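Local coordinates for protein HIAXHD3 (PDB 3ZXK) that probably removes alpha-L-arabinofuranose side chains from arabinoxylan, as a GH43 arabinofuranosidase that served as the scaffold for engineering endo-xylanase activity, at residues A[142-150]-A[192-203]; A[206-217]-A[229-237]. All blocks are in the same frame, centred on the assembly; numbering follows the deposited sequence.

Interaction 1 joins the inner strands of two neighbouring blades of the GH43 beta-propeller, whereas interaction 2 lies within the second of these blades, between its third strand and the edge formed by 228-232 and 234-235. Along the chain, interaction 1 is complete before interaction 2 begins, and their centres are about 15 Å apart. Both use strand 202-209, which pairs with 192-199 on one flank and with 213-219 on the other; Glu192 O and Thr208 N, 2.8 Å apart, are one point where the contacts meet. The blade thus runs from its neighbour to its own outer edge, and supplies Glu192, Pro210 and Ala211 to the sugar pocket, which Tyr142 joins from the preceding blade.

Interaction 1 of 2, residues A[142-150]-A[192-203]; sequences YDAGLLIDD and EGARMYKIRGNY. With XYP (beta-D-xylopyranose), chain C; XYP (beta-D-xylopyranose), chain B.
Lys198 starts out with CG trans to its backbone N and then bends at the next bond (chi2 72°), which brings NZ between the carboxylates of Asp149 and Asp150. The contact is a blade-to-blade seam of the GH43 five-bladed beta-propeller: inner strands 145-148 and 192-199 run nearly parallel, 10° apart, and waters bridge Asp143 O to Ala194 N and Leu146 O to Met196 N. Lys198 NZ meets Asp149 OD1 on its syn side at 2.8 Å and Asp150 OD2 at 3.1 Å, from above that carboxylate; a sulfonate oxygen of a bound EPE molecule, probably from the crystallisation liquor, is a further partner of NZ. Asp149 OD1 also takes the N-H of Asp150, while its OD2 receives the Tyr203 hydroxyl in a very short bond, OH to OD2 2.5 Å, with carboxylate and ring planes 75° apart. Lys198 CD lies over one face of the Tyr203 ring, and Leu147 CD2 touches the ring edge at CD2, 3.7 Å away. A methionine in place of Lys198 would probably leave Asp149 OD1 and Asp150 OD2 without the positive charge they share. Leu147 CB packs on Met196 CG. At the sugar end, Gly193 N makes a weak bond to Asp143 OD2, and Glu192 OE2 accepts from O3 of the chain B xylose. Tyr142 OH sits 2.7 Å from Glu192 OE1, which lies in the plane of the tyrosine ring at its edge.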
loop_
_atom_site.group_PDB
_atom_site.type_symbol
_atom_site.label_atom_id
_atom_site.label_comp_id
_atom_site.label_asym_id
_atom_site.label_seq_id
_atom_site.Cartn_x
_atom_site.Cartn_y
_atom_site.Cartn_z
ATOM N N TYR A 142 -11.155 -4.087 14.798
ATOM C CA TYR A 142 -11.180 -4.470 13.377
ATOM C C TYR A 142 -11.734 -3.302 12.550
ATOM O O TYR A 142 -12.781 -2.747 12.889
ATOM C CB TYR A 142 -12.068 -5.699 13.164
ATOM C CG TYR A 142 -12.180 -6.063 11.699
ATOM C CD1 TYR A 142 -11.175 -6.774 11.056
ATOM C CD2 TYR A 142 -13.269 -5.644 10.938
ATOM C CE1 TYR A 142 -11.258 -7.068 9.693
ATOM C CE2 TYR A 142 -13.371 -5.955 9.587
ATOM C CZ TYR A 142 -12.361 -6.650 8.971
ATOM O OH TYR A 142 -12.461 -6.955 7.635
ATOM N N ASP A 143 -11.021 -2.909 11.490
ATOM C CA ASP A 143 -11.432 -1.771 10.667
ATOM C C ASP A 143 -11.672 -0.497 11.524
ATOM O O ASP A 143 -12.770 0.096 11.584
ATOM C CB ASP A 143 -12.649 -2.153 9.811
ATOM C CG ASP A 143 -12.258 -2.931 8.552
ATOM O OD1 ASP A 143 -11.176 -3.536 8.509
ATOM O OD2 ASP A 143 -13.045 -2.917 7.601
ATOM N N ALA A 144 -10.592 -0.082 12.168
ATOM C CA ALA A 144 -10.615 0.997 13.144
ATOM C C ALA A 144 -10.725 2.347 12.438
ATOM O O ALA A 144 -10.125 2.547 11.363
ATOM C CB ALA A 144 -9.326 0.952 13.966
ATOM N N GLY A 145 -11.465 3.254 13.075
ATOM C CA GLY A 145 -11.524 4.663 12.675
ATOM C C GLY A 145 -11.398 5.570 13.886
ATOM O O GLY A 145 -12.350 5.695 14.695
ATOM N N LEU A 146 -10.241 6.234 13.985
ATOM C CA LEU A 146 -9.936 7.149 15.078
ATOM C C LEU A 146 -10.528 8.534 14.870
ATOM O O LEU A 146 -10.450 9.078 13.770
ATOM C CB LEU A 146 -8.392 7.304 15.193
ATOM C CG LEU A 146 -7.810 8.328 16.181
ATOM C CD1 LEU A 146 -8.194 7.940 17.596
ATOM C CD2 LEU A 146 -6.292 8.428 16.053
ATOM N N LEU A 147 -11.067 9.111 15.957
ATOM C CA LEU A 147 -11.450 10.503 16.028
ATOM C C LEU A 147 -10.775 11.129 17.244
ATOM O O LEU A 147 -10.895 10.594 18.324
ATOM C CB LEU A 147 -12.999 10.640 16.185
ATOM C CG LEU A 147 -13.461 12.042 16.624
ATOM C CD1 LEU A 147 -13.135 13.047 15.542
ATOM C CD2 LEU A 147 -14.944 12.099 16.934
ATOM N N ILE A 148 -10.053 12.219 17.058
ATOM C CA ILE A 148 -9.651 13.045 18.189
ATOM C C ILE A 148 -10.648 14.200 18.277
ATOM O O ILE A 148 -10.635 15.090 17.418
ATOM C CB ILE A 148 -8.197 13.538 18.008
ATOM C CG1 ILE A 148 -7.283 12.316 17.733
ATOM C CG2 ILE A 148 -7.766 14.426 19.181
ATOM C CD1 ILE A 148 -5.815 12.627 17.531
ATOM N N ASP A 149 -11.500 14.172 19.311
ATOM C CA ASP A 149 -12.597 15.102 19.449
ATOM C C ASP A 149 -12.120 16.529 19.792
ATOM O O ASP A 149 -10.965 16.754 20.135
ATOM C CB ASP A 149 -13.596 14.551 20.476
ATOM C CG ASP A 149 -14.981 15.092 20.293
ATOM O OD1 ASP A 149 -15.209 15.922 19.366
ATOM O OD2 ASP A 149 -15.859 14.681 21.080
ATOM N N ASP A 150 -13.023 17.494 19.687
ATOM C CA ASP A 150 -12.671 18.911 19.894
ATOM C C ASP A 150 -12.176 19.205 21.314
ATOM O O ASP A 150 -11.424 20.160 21.522
ATOM C CB ASP A 150 -13.860 19.811 19.558
ATOM C CG ASP A 150 -14.227 19.781 18.088
ATOM O OD1 ASP A 150 -13.319 19.659 17.228
ATOM O OD2 ASP A 150 -15.432 19.890 17.788
ATOM N N GLU A 192 -18.573 -2.418 7.513
ATOM C CA GLU A 192 -17.204 -2.399 8.068
ATOM C C GLU A 192 -16.519 -1.110 7.581
ATOM O O GLU A 192 -17.162 -0.186 7.107
ATOM C CB GLU A 192 -16.396 -3.668 7.672
ATOM C CG GLU A 192 -16.061 -3.828 6.186
ATOM C CD GLU A 192 -15.105 -4.992 5.884
ATOM O OE1 GLU A 192 -14.793 -5.821 6.775
ATOM O OE2 GLU A 192 -14.652 -5.111 4.726
ATOM N N GLY A 193 -15.207 -1.022 7.730
ATOM C CA GLY A 193 -14.464 0.120 7.177
ATOM C C GLY A 193 -14.668 1.470 7.845
ATOM O O GLY A 193 -14.438 2.511 7.198
ATOM N N ALA A 194 -15.039 1.487 9.136
ATOM C CA ALA A 194 -15.296 2.725 9.871
ATOM C C ALA A 194 -14.212 3.813 9.748
ATOM O O ALA A 194 -13.016 3.561 9.898
ATOM C CB ALA A 194 -15.596 2.422 11.351
ATOM N N ARG A 195 -14.681 5.031 9.484
ATOM C CA ARG A 195 -13.899 6.251 9.669
ATOM C C ARG A 195 -14.777 7.157 10.514
ATOM O O ARG A 195 -16.013 7.184 10.308
ATOM C CB ARG A 195 -13.515 6.900 8.327
ATOM C CG ARG A 195 -12.127 6.505 7.807
ATOM C CD ARG A 195 -12.152 5.136 7.180
ATOM N NE ARG A 195 -10.793 4.756 6.797
ATOM C CZ ARG A 195 -9.891 4.241 7.632
ATOM N NH1 ARG A 195 -10.194 4.056 8.912
ATOM N NH2 ARG A 195 -8.703 3.875 7.180
ATOM N N MET A 196 -14.199 7.886 11.464
ATOM C CA MET A 196 -15.012 8.657 12.418
ATOM C C MET A 196 -14.677 10.162 12.384
ATOM O O MET A 196 -13.492 10.541 12.294
ATOM C CB MET A 196 -14.857 8.095 13.840
ATOM C CG MET A 196 -15.857 8.677 14.851
ATOM S SD MET A 196 -15.724 7.782 16.411
ATOM C CE MET A 196 -17.051 8.484 17.386
ATOM N N TYR A 197 -15.719 11.004 12.454
ATOM C CA TYR A 197 -15.550 12.451 12.270
ATOM C C TYR A 197 -16.390 13.262 13.245
ATOM O O TYR A 197 -17.484 12.849 13.657
ATOM C CB TYR A 197 -15.959 12.866 10.856
ATOM C CG TYR A 197 -15.252 12.072 9.765
ATOM C CD1 TYR A 197 -13.977 12.451 9.295
ATOM C CD2 TYR A 197 -15.847 10.932 9.230
ATOM C CE1 TYR A 197 -13.320 11.706 8.325
ATOM C CE2 TYR A 197 -15.203 10.178 8.256
ATOM C CZ TYR A 197 -13.941 10.587 7.774
ATOM O OH TYR A 197 -13.231 9.858 6.795
ATOM N N LYS A 198 -15.882 14.432 13.587
ATOM C CA LYS A 198 -16.645 15.440 14.325
ATOM C C LYS A 198 -16.726 16.629 13.379
ATOM O O LYS A 198 -15.708 17.218 13.012
ATOM C CB LYS A 198 -15.918 15.792 15.630
ATOM C CG LYS A 198 -16.500 16.962 16.407
ATOM C CD LYS A 198 -17.819 16.609 17.060
ATOM C CE LYS A 198 -18.252 17.698 18.029
ATOM N NZ LYS A 198 -17.277 17.820 19.145
ATOM N N ILE A 199 -17.937 16.943 12.930
ATOM C CA ILE A 199 -18.155 18.011 11.958
ATOM C C ILE A 199 -19.274 18.938 12.421
ATOM O O ILE A 199 -20.412 18.501 12.583
ATOM C CB ILE A 199 -18.464 17.450 10.557
ATOM C CG1 ILE A 199 -17.386 16.459 10.109
ATOM C CG2 ILE A 199 -18.661 18.611 9.569
ATOM C CD1 ILE A 199 -17.757 15.663 8.848
ATOM N N ARG A 200 -18.927 20.219 12.630
ATOM C CA ARG A 200 -19.855 21.249 13.114
ATOM C C ARG A 200 -20.807 20.786 14.224
ATOM O O ARG A 200 -22.038 20.942 14.122
ATOM C CB ARG A 200 -20.628 21.877 11.949
ATOM C CG ARG A 200 -19.745 22.488 10.874
ATOM C CD ARG A 200 -20.577 23.128 9.762
ATOM N NE ARG A 200 -21.154 22.108 8.876
ATOM C CZ ARG A 200 -20.704 21.802 7.660
ATOM N NH1 ARG A 200 -19.662 22.441 7.133
ATOM N NH2 ARG A 200 -21.308 20.852 6.965
ATOM N N GLY A 201 -20.240 20.182 15.264
ATOM C CA GLY A 201 -21.002 19.824 16.443
ATOM C C GLY A 201 -21.575 18.425 16.444
ATOM O O GLY A 201 -22.110 17.990 17.462
ATOM N N ASN A 202 -21.484 17.722 15.315
ATOM C CA ASN A 202 -22.086 16.403 15.173
ATOM C C ASN A 202 -21.069 15.286 14.943
ATOM O O ASN A 202 -19.991 15.536 14.433
ATOM C CB ASN A 202 -23.065 16.424 13.998
ATOM C CG ASN A 202 -24.308 17.240 14.276
ATOM O OD1 ASN A 202 -24.962 17.072 15.302
ATOM N ND2 ASN A 202 -24.651 18.121 13.351
ATOM N N TYR A 203 -21.440 14.058 15.278
ATOM C CA TYR A 203 -20.570 12.903 15.054
ATOM C C TYR A 203 -21.048 12.092 13.866
ATOM O O TYR A 203 -22.224 11.754 13.761
ATOM C CB TYR A 203 -20.503 12.007 16.299
ATOM C CG TYR A 203 -19.899 12.737 17.476
ATOM C CD1 TYR A 203 -20.694 13.503 18.326
ATOM C CD2 TYR A 203 -18.509 12.692 17.717
ATOM C CE1 TYR A 203 -20.156 14.218 19.384
ATOM C CE2 TYR A 203 -17.949 13.400 18.784
ATOM C CZ TYR A 203 -18.785 14.145 19.627
ATOM O OH TYR A 203 -18.279 14.883 20.696
HETATM C C1 XYP C . -13.439 -10.408 6.002
HETATM C C2 XYP C . -12.539 -11.506 6.565
HETATM C C3 XYP C . -13.020 -11.921 7.958
HETATM C C4 XYP C . -13.099 -10.687 8.861
HETATM C C5 XYP C . -14.076 -9.693 8.242
HETATM O O2 XYP C . -12.510 -12.626 5.674
HETATM O O3 XYP C . -12.116 -12.883 8.507
HETATM O O4 XYP C . -13.481 -11.006 10.207
HETATM O O5 XYP C . -13.574 -9.329 6.946
HETATM C C1 XYP B . -14.564 -8.953 1.141
HETATM C C2 XYP B . -14.058 -7.793 2.007
HETATM C C3 XYP B . -13.132 -8.277 3.117
HETATM C C4 XYP B . -13.863 -9.287 3.996
HETATM C C5 XYP B . -15.028 -9.947 3.258
HETATM O O2 XYP B . -13.325 -6.851 1.219
HETATM O O3 XYP B . -12.702 -7.158 3.905
HETATM O O4 XYP B . -12.850 -9.919 4.782
HETATM O O5 XYP B . -14.665 -10.169 1.897
HETATM O O HOH W 1 -15.554 -0.782 11.016
HETATM O O HOH W 2 -12.182 -3.342 5.184
HETATM O O HOH W 3 -11.318 7.727 11.497
HETATM O O HOH W 4 -17.335 20.605 15.983
HETATM O O HOH W 5 -14.063 19.174 14.385
#

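Interaction 2 of 2, residues A[206-217]-A[229-237]; sequences LVTRPADAEYVL and EARTLVSRI. With AHR (alpha-L-arabinofuranose), chain D.
Strands 213-217 and 229-232 pair antiparallel, their axes at 140°, and the register slips by one residue between Glu214 and Tyr215. The slip is a classic beta bulge: Leu233 and Val234 both face Glu214, whose carbonyl accepts two N-H groups, with Glu214 O 2.8 Å from Leu233 N and 3.1 Å from Val234 N. Beyond it, Val216 and Arg231 exchange a pair of backbone hydrogen bonds; before it, Glu214 N binds Val234 O and Arg236 N binds Asp212 O. The chain turns a corner at Leu233, whose CD2 meets Leu206 CD2 at 4.0 Å and also rests on CG of Glu214. This is the outer edge of a propeller blade, where 228-232 and 234-235 flank the third strand, 213-219. At the far end of the pairing Leu217 CD2 presses on Ala230 CB at 3.4 Å, a tight carbon contact. Arg231 turns its guanidinium away to Asp285 and Trp287. Asp212 holds CG between its backbone N and carbonyl carbon (chi1 64°), a setting that lets its carboxylate serve two arginines. OD1 takes Arg209 NE on the syn side at 3.0 Å; OD2 offers its anti lone pair to Arg236 NH1, 2.9 Å away in the guanidinium plane, although carboxylate and guanidinium are turned 76° from each other. A water links Tyr215 OH, also bonded to Gln189, with Ser235 OG. In the turn between strands 202-209 and 213-219 a cis peptide joins Pro210 to Ala211, whose CB comes 3.5 Å from O5 of the arabinofuranose.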
loop_
_atom_site.group_PDB
_atom_site.type_symbol
_atom_site.label_atom_id
_atom_site.label_comp_id
_atom_site.label_asym_id
_atom_site.label_seq_id
_atom_site.Cartn_x
_atom_site.Cartn_y
_atom_site.Cartn_z
ATOM N N LEU A 206 -18.370 6.972 8.715
ATOM C CA LEU A 206 -18.530 6.403 7.387
ATOM C C LEU A 206 -18.253 4.918 7.451
ATOM O O LEU A 206 -17.252 4.496 8.047
ATOM C CB LEU A 206 -17.546 7.049 6.412
ATOM C CG LEU A 206 -18.166 8.016 5.414
ATOM C CD1 LEU A 206 -18.707 9.248 6.142
ATOM C CD2 LEU A 206 -17.125 8.380 4.345
ATOM N N VAL A 207 -19.126 4.128 6.834
ATOM C CA VAL A 207 -18.933 2.674 6.747
ATOM C C VAL A 207 -19.179 2.192 5.328
ATOM O O VAL A 207 -19.890 2.852 4.570
ATOM C CB VAL A 207 -19.845 1.884 7.743
ATOM C CG1 VAL A 207 -19.591 2.289 9.189
ATOM C CG2 VAL A 207 -21.341 2.100 7.433
ATOM N N THR A 208 -18.585 1.056 4.985
ATOM C CA THR A 208 -18.814 0.417 3.699
ATOM C C THR A 208 -19.644 -0.837 3.861
ATOM O O THR A 208 -19.490 -1.570 4.854
ATOM C CB THR A 208 -17.486 0.086 2.953
ATOM O OG1 THR A 208 -17.756 -0.423 1.631
ATOM C CG2 THR A 208 -16.654 -0.956 3.688
ATOM N N ARG A 209 -20.492 -1.091 2.859
ATOM C CA ARG A 209 -21.069 -2.410 2.658
ATOM C C ARG A 209 -20.205 -3.106 1.583
ATOM O O ARG A 209 -20.238 -2.718 0.404
ATOM C CB ARG A 209 -22.524 -2.308 2.213
ATOM C CG ARG A 209 -23.122 -3.696 2.007
ATOM C CD ARG A 209 -24.490 -3.651 1.364
ATOM N NE ARG A 209 -24.448 -3.174 -0.022
ATOM C CZ ARG A 209 -25.533 -2.963 -0.756
ATOM N NH1 ARG A 209 -26.730 -3.201 -0.236
ATOM N NH2 ARG A 209 -25.424 -2.529 -2.004
ATOM N N PRO A 210 -19.381 -4.084 1.989
ATOM C CA PRO A 210 -18.460 -4.649 1.007
ATOM C C PRO A 210 -19.211 -5.290 -0.160
ATOM O O PRO A 210 -20.159 -6.024 0.091
ATOM C CB PRO A 210 -17.746 -5.766 1.782
ATOM C CG PRO A 210 -17.894 -5.415 3.202
ATOM C CD PRO A 210 -19.159 -4.619 3.343
ATOM N N ALA A 211 -18.827 -5.010 -1.407
ATOM C CA ALA A 211 -17.764 -4.062 -1.788
ATOM C C ALA A 211 -18.330 -2.982 -2.687
ATOM O O ALA A 211 -17.654 -2.522 -3.612
ATOM C CB ALA A 211 -16.640 -4.771 -2.518
ATOM N N ASP A 212 -19.575 -2.585 -2.464
ATOM C CA ASP A 212 -20.249 -1.780 -3.476
ATOM C C ASP A 212 -20.953 -0.528 -2.970
ATOM O O ASP A 212 -21.525 0.194 -3.780
ATOM C CB ASP A 212 -21.236 -2.658 -4.275
ATOM C CG ASP A 212 -22.370 -3.214 -3.424
ATOM O OD1 ASP A 212 -22.340 -3.116 -2.174
ATOM O OD2 ASP A 212 -23.328 -3.749 -4.028
ATOM N N ALA A 213 -20.916 -0.270 -1.667
ATOM C CA ALA A 213 -21.649 0.876 -1.111
ATOM C C ALA A 213 -20.925 1.492 0.046
ATOM O O ALA A 213 -20.133 0.816 0.722
ATOM C CB ALA A 213 -23.096 0.515 -0.681
ATOM N N GLU A 214 -21.189 2.779 0.248
ATOM C CA GLU A 214 -20.728 3.519 1.419
ATOM C C GLU A 214 -21.953 4.180 2.066
ATOM O O GLU A 214 -22.768 4.775 1.357
ATOM C CB GLU A 214 -19.717 4.582 1.024
ATOM C CG GLU A 214 -19.037 5.260 2.217
ATOM C CD GLU A 214 -17.905 4.408 2.821
ATOM O OE1 GLU A 214 -17.651 3.291 2.325
ATOM O OE2 GLU A 214 -17.280 4.849 3.812
ATOM N N TYR A 215 -22.072 4.038 3.387
ATOM C CA TYR A 215 -23.111 4.709 4.154
ATOM C C TYR A 215 -22.503 5.777 5.026
ATOM O O TYR A 215 -21.360 5.666 5.463
ATOM C CB TYR A 215 -23.932 3.711 4.989
ATOM C CG TYR A 215 -24.549 2.574 4.184
ATOM C CD1 TYR A 215 -25.178 2.810 2.963
ATOM C CD2 TYR A 215 -24.508 1.271 4.655
ATOM C CE1 TYR A 215 -25.746 1.772 2.229
ATOM C CE2 TYR A 215 -25.074 0.226 3.941
ATOM C CZ TYR A 215 -25.697 0.485 2.726
ATOM O OH TYR A 215 -26.255 -0.541 1.992
ATOM N N VAL A 216 -23.249 6.848 5.225
ATOM C CA VAL A 216 -22.870 7.843 6.212
ATOM C C VAL A 216 -23.768 7.678 7.419
ATOM O O VAL A 216 -24.995 7.648 7.288
ATOM C CB VAL A 216 -22.821 9.300 5.652
ATOM C CG1 VAL A 216 -24.053 9.662 4.829
ATOM C CG2 VAL A 216 -22.598 10.292 6.804
ATOM N N LEU A 217 -23.168 7.489 8.588
ATOM C CA LEU A 217 -23.940 7.405 9.836
ATOM C C LEU A 217 -23.777 8.700 10.621
ATOM O O LEU A 217 -22.693 9.267 10.625
ATOM C CB LEU A 217 -23.455 6.247 10.713
ATOM C CG LEU A 217 -23.110 4.938 10.019
ATOM C CD1 LEU A 217 -22.636 3.928 11.050
ATOM C CD2 LEU A 217 -24.298 4.447 9.241
ATOM N N GLU A 229 -27.862 6.782 13.056
ATOM C CA GLU A 229 -28.758 6.499 11.926
ATOM C C GLU A 229 -27.990 6.681 10.615
ATOM O O GLU A 229 -26.975 7.383 10.592
ATOM C CB GLU A 229 -29.979 7.407 11.956
ATOM C CG GLU A 229 -29.678 8.877 11.716
ATOM C CD GLU A 229 -30.917 9.728 11.730
ATOM O OE1 GLU A 229 -32.004 9.184 11.465
ATOM O OE2 GLU A 229 -30.807 10.930 12.039
ATOM N N ALA A 230 -28.466 6.052 9.535
ATOM C CA ALA A 230 -27.716 6.001 8.271
ATOM C C ALA A 230 -28.437 6.672 7.103
ATOM O O ALA A 230 -29.672 6.727 7.073
ATOM C CB ALA A 230 -27.400 4.556 7.897
ATOM N N ARG A 231 -27.643 7.166 6.149
ATOM C CA ARG A 231 -28.087 7.468 4.790
ATOM C C ARG A 231 -27.063 6.881 3.840
ATOM O O ARG A 231 -25.924 6.691 4.198
ATOM C CB ARG A 231 -28.133 8.976 4.536
ATOM C CG ARG A 231 -29.258 9.705 5.242
ATOM C CD ARG A 231 -29.478 11.084 4.644
ATOM N NE ARG A 231 -30.541 11.776 5.366
ATOM C CZ ARG A 231 -30.991 12.986 5.067
ATOM N NH1 ARG A 231 -30.475 13.648 4.042
ATOM N NH2 ARG A 231 -31.957 13.539 5.802
ATOM N N THR A 232 -27.473 6.623 2.608
ATOM C CA THR A 232 -26.538 6.173 1.588
ATOM C C THR A 232 -25.666 7.333 1.118
ATOM O O THR A 232 -26.157 8.438 0.874
ATOM C CB THR A 232 -27.321 5.568 0.431
ATOM O OG1 THR A 232 -28.011 4.409 0.925
ATOM C CG2 THR A 232 -26.385 5.178 -0.734
ATOM N N LEU A 233 -24.370 7.100 1.018
ATOM C CA LEU A 233 -23.488 8.062 0.356
ATOM C C LEU A 233 -23.290 7.650 -1.113
ATOM O O LEU A 233 -23.464 8.461 -2.041
ATOM C CB LEU A 233 -22.152 8.160 1.109
ATOM C CG LEU A 233 -21.168 9.235 0.660
ATOM C CD1 LEU A 233 -21.765 10.632 0.780
ATOM C CD2 LEU A 233 -19.900 9.105 1.487
ATOM N N VAL A 234 -22.916 6.401 -1.332
ATOM C CA VAL A 234 -22.931 5.845 -2.683
ATOM C C VAL A 234 -23.410 4.413 -2.607
ATOM O O VAL A 234 -23.146 3.701 -1.630
ATOM C CB VAL A 234 -21.566 5.855 -3.416
ATOM C CG1 VAL A 234 -21.071 7.270 -3.705
ATOM C CG2 VAL A 234 -20.541 4.978 -2.701
ATOM N N SER A 235 -24.088 3.964 -3.652
ATOM C CA SER A 235 -24.434 2.544 -3.723
ATOM C C SER A 235 -24.423 2.128 -5.164
ATOM O O SER A 235 -25.242 2.617 -5.973
ATOM C CB SER A 235 -25.793 2.272 -3.084
ATOM O OG SER A 235 -26.100 0.884 -3.134
ATOM N N ARG A 236 -23.464 1.265 -5.486
ATOM C CA ARG A 236 -23.276 0.740 -6.845
ATOM C C ARG A 236 -23.227 1.894 -7.847
ATOM O O ARG A 236 -23.821 1.815 -8.921
ATOM C CB ARG A 236 -24.382 -0.267 -7.195
ATOM C CG ARG A 236 -24.419 -1.459 -6.228
ATOM C CD ARG A 236 -25.417 -2.552 -6.633
ATOM N NE ARG A 236 -24.980 -3.257 -7.841
ATOM C CZ ARG A 236 -24.102 -4.254 -7.867
ATOM N NH1 ARG A 236 -23.531 -4.688 -6.744
ATOM N NH2 ARG A 236 -23.778 -4.809 -9.037
ATOM N N ILE A 237 -22.535 2.977 -7.479
ATOM C CA ILE A 237 -22.349 4.120 -8.393
ATOM C C ILE A 237 -21.472 3.714 -9.593
ATOM O O ILE A 237 -20.538 2.936 -9.448
ATOM C CB ILE A 237 -21.758 5.349 -7.664
ATOM C CG1 ILE A 237 -22.051 6.646 -8.436
ATOM C CG2 ILE A 237 -20.269 5.155 -7.367
ATOM C CD1 ILE A 237 -21.704 7.899 -7.648
HETATM O O5 AHR D . -13.971 -6.537 -3.976
HETATM C C5 AHR D . -12.689 -6.805 -3.373
HETATM C C4 AHR D . -12.631 -6.357 -1.909
HETATM O O4 AHR D . -13.628 -7.024 -1.139
HETATM C C3 AHR D . -12.928 -4.888 -1.620
HETATM O O3 AHR D . -11.810 -4.041 -1.837
HETATM C C2 AHR D . -13.306 -4.863 -0.164
HETATM O O2 AHR D . -14.311 -3.868 0.112
HETATM C C1 AHR D . -13.883 -6.248 0.046
HETATM O O HOH W 6 -20.499 2.491 -5.144
HETATM O O HOH W 7 -26.947 -0.080 -0.629
#